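Local coordinates for uncharacterized protein (Bacteroides ovatus, PDB 4DQA) that is of unknown function but probably binds carbohydrate through a concanavalin A-like lectin/glucanase domain that follows an E-set-like N-terminal domain, at residues Ile139-Asn144 and Ile343-Leu348. Residues are numbered along the deposited sequence; the frame is centred on the assembly and turned at random.
Sequences ITKAGN and ITIKTL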
# COMPACT_ATOMS: atom_id res chain seq x y z
N ILE A 139 -4.03 -7.03 4.50
CA ILE A 139 -4.49 -7.91 3.45
C ILE A 139 -4.85 -9.24 4.12
O ILE A 139 -4.01 -9.85 4.77
CB ILE A 139 -3.43 -8.15 2.37
CG1 ILE A 139 -3.10 -6.84 1.65
CG2 ILE A 139 -3.93 -9.20 1.36
CD1 ILE A 139 -1.96 -6.94 0.67
N THR A 140 -6.11 -9.66 3.97
CA THR A 140 -6.61 -10.85 4.64
C THR A 140 -7.11 -11.93 3.68
O THR A 140 -7.56 -12.98 4.16
CB THR A 140 -7.76 -10.50 5.56
OG1 THR A 140 -8.79 -9.90 4.81
CG2 THR A 140 -7.27 -9.54 6.65
N LYS A 141 -6.99 -11.71 2.38
CA LYS A 141 -7.40 -12.66 1.35
C LYS A 141 -6.35 -12.66 0.26
O LYS A 141 -5.72 -11.63 0.01
CB LYS A 141 -8.76 -12.25 0.78
CG LYS A 141 -9.90 -12.33 1.76
CD LYS A 141 -11.22 -11.97 1.07
CE LYS A 141 -12.41 -12.20 1.99
NZ LYS A 141 -13.71 -11.98 1.27
N ALA A 142 -6.19 -13.80 -0.41
CA ALA A 142 -5.25 -13.92 -1.50
C ALA A 142 -5.68 -14.96 -2.50
O ALA A 142 -6.57 -15.75 -2.22
CB ALA A 142 -3.84 -14.21 -0.97
N GLY A 143 -5.07 -14.96 -3.69
CA GLY A 143 -5.48 -15.88 -4.73
C GLY A 143 -4.72 -17.18 -4.72
O GLY A 143 -3.49 -17.18 -4.56
N ASN A 144 -5.45 -18.29 -4.85
CA ASN A 144 -4.85 -19.61 -4.84
C ASN A 144 -4.37 -20.07 -6.20
O ASN A 144 -5.07 -19.92 -7.19
CB ASN A 144 -5.83 -20.65 -4.31
CG ASN A 144 -5.12 -21.93 -3.89
OD1 ASN A 144 -4.24 -21.89 -3.05
ND2 ASN A 144 -5.51 -23.02 -4.47
N ILE A 343 -9.39 -18.16 -10.33
CA ILE A 343 -8.52 -17.94 -9.19
C ILE A 343 -9.40 -17.91 -7.94
O ILE A 343 -10.12 -16.93 -7.68
CB ILE A 343 -7.72 -16.66 -9.32
CG1 ILE A 343 -6.90 -16.63 -10.62
CG2 ILE A 343 -6.78 -16.53 -8.11
CD1 ILE A 343 -6.02 -17.85 -10.90
N THR A 344 -9.40 -18.99 -7.18
CA THR A 344 -10.16 -19.03 -5.94
C THR A 344 -9.51 -18.12 -4.92
O THR A 344 -8.29 -18.20 -4.69
CB THR A 344 -10.23 -20.44 -5.42
OG1 THR A 344 -10.83 -21.27 -6.42
CG2 THR A 344 -11.05 -20.51 -4.14
N ILE A 345 -10.31 -17.26 -4.31
CA ILE A 345 -9.84 -16.31 -3.30
C ILE A 345 -9.95 -16.94 -1.92
O ILE A 345 -11.04 -17.31 -1.45
CB ILE A 345 -10.59 -14.99 -3.37
CG1 ILE A 345 -10.46 -14.37 -4.76
CG2 ILE A 345 -10.02 -14.02 -2.31
CD1 ILE A 345 -9.06 -14.20 -5.27
N LYS A 346 -8.80 -17.14 -1.28
CA LYS A 346 -8.70 -17.78 0.02
C LYS A 346 -8.63 -16.73 1.12
O LYS A 346 -8.12 -15.63 0.90
CB LYS A 346 -7.45 -18.69 0.06
CG LYS A 346 -7.57 -19.94 -0.83
CD LYS A 346 -6.45 -20.96 -0.57
CE LYS A 346 -6.83 -22.39 -0.97
NZ LYS A 346 -5.64 -23.28 -0.71
N THR A 347 -9.19 -17.08 2.27
CA THR A 347 -9.16 -16.26 3.47
C THR A 347 -8.01 -16.72 4.33
O THR A 347 -7.91 -17.88 4.72
CB THR A 347 -10.49 -16.36 4.22
OG1 THR A 347 -11.52 -15.81 3.41
CG2 THR A 347 -10.45 -15.55 5.51
N LEU A 348 -7.11 -15.79 4.62
CA LEU A 348 -5.90 -16.14 5.34
C LEU A 348 -6.13 -16.28 6.83
O LEU A 348 -7.01 -15.64 7.39
CB LEU A 348 -4.85 -15.05 5.09
CG LEU A 348 -4.58 -14.71 3.62
CD1 LEU A 348 -3.55 -13.58 3.50
CD2 LEU A 348 -4.11 -15.91 2.83
O HOH W 1 -8.06 -13.43 6.93
O HOH W 2 -7.47 -21.02 -7.96
O HOH W 3 -8.08 -23.19 -6.34
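With CG of N144 turned opposite its backbone N (chi1 -162°) and K346 stretched out beyond a CG that lies opposite its carbonyl carbon (chi1 -69°), the lysine's outer methylenes pass slantwise over the asparagine amide. K346 CE sits over the face of the amide, 3.4 Å from N144 CG, and K346 NZ, also above the amide plane, makes a weak hydrogen bond of 3.1 Å to N144 OD1. The amide's other arm, ND2, donates to a water. Beneath this crossing the backbones pair antiparallel: A142 and K346 form the hydrogen-bonded pair, exchanging bonds in both directions, with K346 N 2.8 Å from A142 O. N144 N to T344 O and L348 N to T140 O carry the pairing on at the two ends, the latter nearly straight at the hydrogen (169°) although its donor is tilted from the carbonyl plane. T140 O also accepts from a water. On the face shared by K141, I345 and T347, the side chain of K141 crosses that of I345 at about a right angle, K141 CB meeting I345 CG2 at 3.8 Å, and runs beside that of T347. On the face of A142 and K346, A142 CB is met by L348 CD2 at 4.2 Å, and both side chains touch W223. G143 is backbone hydrogen-bonded to M283, and strand 141-146 thus runs between strands 282-289 and 345-347 in an antiparallel sheet of the concanavalin A-like β-sandwich.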